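Local coordinates for mandelate racemase/muconate lactonizing enzyme, C-terminal domain protein (Paracoccus denitrificans, PDB 4DWD), which binds magnesium and may act as a hydro-lyase of the mandelate racemase branch of the enolase superfamily, at residues E142-V147 against R185-P190; V304-N309 against G345-G350. All blocks are in the same frame, centred on the assembly; numbering follows the deposited sequence. Where two conformers were deposited one is given.

Contact 1 of 2, residues E142-V147 against R185-P190; sequences EVVREV and RELLGP
Segments 142-147 and 185-190 come closest at Val-144 and Leu-187, their CA atoms 7.0 Å apart. Helices 140-154 and 174-188 are successive outer helices of the (beta/alpha) barrel of the enolase superfamily, and strand 158-162, which follows the first and precedes the second, lies on their inner side. The contact is a small worked example of how neighbouring barrel helices meet: methyl groups do nearly all the touching. Leu-187 makes contact with both valines. With CG trans to the backbone N (chi1 170°), the side chain is carried across to helix 140-154. Both its methyls, CD1 and CD2, lie 4.0 Å from Val-144 CG1, and CD2 also comes within 3.7 Å of Val-147 CG1. The same CD2 also lies 3.7 Å from the carbonyl O of Val-144, so the leucine packs against the backbone of the helix as well as against valines one turn apart. Both valines run past Leu-187 in opposite sense to it. Leu-188 instead crosses Val-147 at about a right angle, bringing CD2 to 4.0 Å from Val-147 CG1, a methyl thus shared by two leucines. Deeper in, Val-147 and Leu-188 both lean on Val-159 of the barrel strand, and Leu-188 also meets Ile-194. Helix 174-188 ends at Leu-188; Gly-189, the next residue, leaves with positive phi. That exit is tied back by Arg-185: its NH1 donates to Gly-189 O at 2.9 Å, with the oxygen lying almost exactly in the guanidinium plane.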
# COMPACT_ATOMS: atom_id res chain seq x y z
N GLU B 142 -14.07 23.79 38.47
CA GLU B 142 -15.06 22.73 38.67
C GLU B 142 -14.52 21.36 38.25
O GLU B 142 -14.79 20.34 38.91
CB GLU B 142 -16.36 23.04 37.93
CG GLU B 142 -17.21 24.08 38.64
CD GLU B 142 -18.20 24.80 37.74
OE1 GLU B 142 -18.32 24.44 36.55
OE2 GLU B 142 -18.84 25.74 38.24
N VAL B 143 -13.74 21.33 37.17
CA VAL B 143 -13.10 20.08 36.77
C VAL B 143 -12.15 19.61 37.88
O VAL B 143 -12.21 18.45 38.31
CB VAL B 143 -12.32 20.25 35.45
CG1 VAL B 143 -11.55 18.98 35.13
CG2 VAL B 143 -13.25 20.62 34.31
N VAL B 144 -11.29 20.51 38.34
CA VAL B 144 -10.34 20.17 39.40
C VAL B 144 -11.06 19.68 40.67
O VAL B 144 -10.69 18.67 41.24
CB VAL B 144 -9.37 21.33 39.68
CG1 VAL B 144 -8.48 21.02 40.88
CG2 VAL B 144 -8.54 21.60 38.42
N ARG B 145 -12.11 20.40 41.07
CA ARG B 145 -12.86 20.02 42.27
C ARG B 145 -13.44 18.61 42.17
O ARG B 145 -13.32 17.82 43.11
CB ARG B 145 -13.96 21.04 42.57
CG ARG B 145 -14.66 20.75 43.89
CD ARG B 145 -15.70 21.78 44.27
NE ARG B 145 -16.20 21.53 45.62
CZ ARG B 145 -15.61 21.92 46.76
NH1 ARG B 145 -14.46 22.60 46.77
NH2 ARG B 145 -16.19 21.60 47.92
N GLU B 146 -14.04 18.29 41.03
CA GLU B 146 -14.67 16.99 40.87
C GLU B 146 -13.63 15.88 40.79
O GLU B 146 -13.82 14.81 41.38
CB GLU B 146 -15.60 16.98 39.65
CG GLU B 146 -16.33 15.66 39.41
CD GLU B 146 -17.27 15.21 40.52
OE1 GLU B 146 -17.54 15.94 41.51
OE2 GLU B 146 -17.76 14.07 40.41
N VAL B 147 -12.53 16.12 40.08
CA VAL B 147 -11.47 15.11 40.05
C VAL B 147 -10.92 14.84 41.46
O VAL B 147 -10.78 13.69 41.87
CB VAL B 147 -10.32 15.49 39.08
CG1 VAL B 147 -9.16 14.52 39.20
CG2 VAL B 147 -10.84 15.54 37.64
N ARG B 185 -3.46 17.71 35.53
CA ARG B 185 -2.08 17.23 35.74
C ARG B 185 -1.47 17.88 36.98
O ARG B 185 -0.81 17.22 37.78
CB ARG B 185 -1.23 17.47 34.50
CG ARG B 185 0.28 17.33 34.72
CD ARG B 185 0.69 15.94 35.16
NE ARG B 185 0.51 14.97 34.08
CZ ARG B 185 0.46 13.65 34.23
NH1 ARG B 185 0.56 13.08 35.43
NH2 ARG B 185 0.30 12.89 33.16
N GLU B 186 -1.68 19.19 37.14
CA GLU B 186 -1.12 19.90 38.29
C GLU B 186 -1.70 19.39 39.61
O GLU B 186 -0.98 19.27 40.61
CB GLU B 186 -1.31 21.41 38.12
CG GLU B 186 -0.44 21.96 36.99
CD GLU B 186 -0.59 23.44 36.73
OE1 GLU B 186 -1.24 24.14 37.54
OE2 GLU B 186 -0.03 23.90 35.72
N LEU B 187 -2.99 19.09 39.61
CA LEU B 187 -3.63 18.51 40.78
C LEU B 187 -3.07 17.15 41.17
O LEU B 187 -2.74 16.90 42.33
CB LEU B 187 -5.14 18.40 40.56
CG LEU B 187 -5.96 17.61 41.59
CD1 LEU B 187 -6.13 18.42 42.86
CD2 LEU B 187 -7.32 17.22 41.01
N LEU B 188 -2.97 16.26 40.18
CA LEU B 188 -2.68 14.86 40.44
C LEU B 188 -1.20 14.55 40.60
O LEU B 188 -0.83 13.52 41.16
CB LEU B 188 -3.30 13.97 39.36
CG LEU B 188 -4.83 14.03 39.30
CD1 LEU B 188 -5.31 13.14 38.17
CD2 LEU B 188 -5.48 13.63 40.63
N GLY B 189 -0.35 15.45 40.11
CA GLY B 189 1.09 15.25 40.18
C GLY B 189 1.68 14.58 38.95
O GLY B 189 0.94 14.01 38.13
N PRO B 190 3.02 14.62 38.82
CA PRO B 190 3.70 14.19 37.59
C PRO B 190 3.65 12.69 37.32
O PRO B 190 3.77 12.29 36.17
CB PRO B 190 5.15 14.67 37.78
CG PRO B 190 5.30 14.86 39.25
CD PRO B 190 3.95 15.26 39.77

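Contact 2 of 2, residues V304-N309 against G345-G350; sequences VGHFAN and GHFALG
His-306 meets Phe-347 in a T-shaped (edge-to-face) pair, the imidazole edge turned to the phenyl face with centroids 4.4 Å apart and planes at 68°. The pair packs helix 304-314 on strand 346-348 of the enolase-type barrel domain. The atom that does the touching is His-306 CE1, poised 3.4 Å above the plane of the Phe-347 ring and over its centre, so that all six ring carbons are almost equally near. His-306 NE2 is set to one side, 3.7 Å from Phe-347 CD1. The histidine reaches this position because its CG is trans to the backbone N (chi1 171°), extending the imidazole from the helix toward the strand. Outside this pair, Phe-347 packs on Val-323 and Leu-325 of strand 323-325 and on Cys-128, while His-306 also touches Ala-340. Strand 346-348 is held in turn by antiparallel backbone hydrogen bonds to strand 125-132, Phe-347 pairing with Leu-126. The first turn of the helix is in addition bonded through Gly-305 N to Glu-41 OE1 of the N-terminal domain. An alanine in place of Phe-347 would probably leave His-306 CE1 without the aromatic face beneath it and the imidazole freer to turn. Because CE1 lies between two ring nitrogens, its C-H is comparatively polarised, and its approach to the phenyl face is consistent with a CH-pi contribution that gives the ring contact some direction.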
# COMPACT_ATOMS: atom_id res chain seq x y z
N VAL B 304 -25.02 -5.18 36.89
CA VAL B 304 -24.82 -6.37 36.04
C VAL B 304 -23.66 -6.20 35.04
O VAL B 304 -22.80 -7.08 34.95
CB VAL B 304 -26.13 -6.78 35.33
CG1 VAL B 304 -25.92 -7.94 34.35
CG2 VAL B 304 -27.18 -7.17 36.35
N GLY B 305 -23.62 -5.08 34.33
CA GLY B 305 -22.56 -4.86 33.33
C GLY B 305 -21.18 -4.84 33.96
O GLY B 305 -20.22 -5.35 33.40
N HIS B 306 -21.07 -4.25 35.15
CA HIS B 306 -19.80 -4.22 35.85
C HIS B 306 -19.34 -5.61 36.18
O HIS B 306 -18.17 -5.95 35.98
CB HIS B 306 -19.92 -3.39 37.12
CG HIS B 306 -18.73 -3.49 38.01
ND1 HIS B 306 -17.58 -2.79 37.78
CD2 HIS B 306 -18.51 -4.23 39.16
CE1 HIS B 306 -16.69 -3.08 38.74
NE2 HIS B 306 -17.26 -3.96 39.59
N PHE B 307 -20.25 -6.44 36.69
CA PHE B 307 -19.88 -7.79 37.07
C PHE B 307 -19.45 -8.62 35.86
O PHE B 307 -18.45 -9.32 35.91
CB PHE B 307 -21.02 -8.47 37.84
CG PHE B 307 -21.00 -8.19 39.31
CD1 PHE B 307 -21.30 -6.92 39.81
CD2 PHE B 307 -20.69 -9.20 40.20
CE1 PHE B 307 -21.27 -6.68 41.17
CE2 PHE B 307 -20.67 -8.97 41.56
CZ PHE B 307 -20.95 -7.70 42.05
N ALA B 308 -20.20 -8.52 34.75
CA ALA B 308 -19.78 -9.21 33.53
C ALA B 308 -18.39 -8.77 33.09
O ALA B 308 -17.53 -9.59 32.77
CB ALA B 308 -20.79 -8.97 32.42
N ASN B 309 -18.18 -7.46 33.11
CA ASN B 309 -16.90 -6.86 32.73
C ASN B 309 -15.74 -7.38 33.57
O ASN B 309 -14.71 -7.78 33.02
CB ASN B 309 -17.01 -5.33 32.83
CG ASN B 309 -15.86 -4.59 32.14
OD1 ASN B 309 -15.47 -4.92 31.03
ND2 ASN B 309 -15.34 -3.55 32.80
N GLY B 345 -8.76 1.05 46.22
CA GLY B 345 -8.56 1.30 44.80
C GLY B 345 -8.77 0.11 43.87
O GLY B 345 -8.42 0.19 42.69
N HIS B 346 -9.34 -0.97 44.40
CA HIS B 346 -9.53 -2.21 43.64
C HIS B 346 -10.93 -2.75 43.75
O HIS B 346 -11.64 -2.47 44.72
CB HIS B 346 -8.57 -3.29 44.15
CG HIS B 346 -7.12 -3.01 43.83
ND1 HIS B 346 -6.38 -2.11 44.50
CD2 HIS B 346 -6.26 -3.58 42.88
CE1 HIS B 346 -5.13 -2.08 44.01
NE2 HIS B 346 -5.06 -2.99 43.02
N PHE B 347 -11.33 -3.56 42.76
CA PHE B 347 -12.57 -4.33 42.82
C PHE B 347 -12.23 -5.75 43.25
O PHE B 347 -11.37 -6.39 42.63
CB PHE B 347 -13.26 -4.36 41.46
CG PHE B 347 -13.71 -3.01 40.98
CD1 PHE B 347 -14.68 -2.31 41.67
CD2 PHE B 347 -13.17 -2.45 39.82
CE1 PHE B 347 -15.10 -1.06 41.24
CE2 PHE B 347 -13.59 -1.21 39.37
CZ PHE B 347 -14.56 -0.50 40.09
N ALA B 348 -12.89 -6.23 44.29
CA ALA B 348 -12.70 -7.60 44.76
C ALA B 348 -13.71 -8.53 44.10
O ALA B 348 -14.92 -8.43 44.36
CB ALA B 348 -12.81 -7.67 46.28
N LEU B 349 -13.22 -9.42 43.25
CA LEU B 349 -14.07 -10.40 42.58
C LEU B 349 -14.20 -11.66 43.44
O LEU B 349 -13.21 -12.32 43.74
CB LEU B 349 -13.47 -10.75 41.21
CG LEU B 349 -14.18 -11.77 40.31
CD1 LEU B 349 -15.63 -11.39 40.08
CD2 LEU B 349 -13.43 -11.83 39.00
N GLY B 350 -15.43 -11.95 43.86
CA GLY B 350 -15.72 -13.10 44.72
C GLY B 350 -15.98 -14.37 43.94
O GLY B 350 -15.97 -14.37 42.71

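Overall arrangement
Contacts 1 and 2 lie in the same barrel domain and follow each other along the chain, their centres 26 Å apart and their nearest atoms about 13 Å apart. They do not touch, yet strand 125-132 relates them: one neighbour is strand 158-162, which lies beneath contact 1, and another is strand 346-348, which carries half of contact 2. Contact 1 joins helix to helix near the barrel's outside, contact 2 helix to strand in a buried setting. The metal site of Asp-197, Glu-223 and Glu-249 belongs to neither; the side chain of Val-147 is about 12 Å from that of Asp-197, and contact 2 lies away from the metal-binding residues.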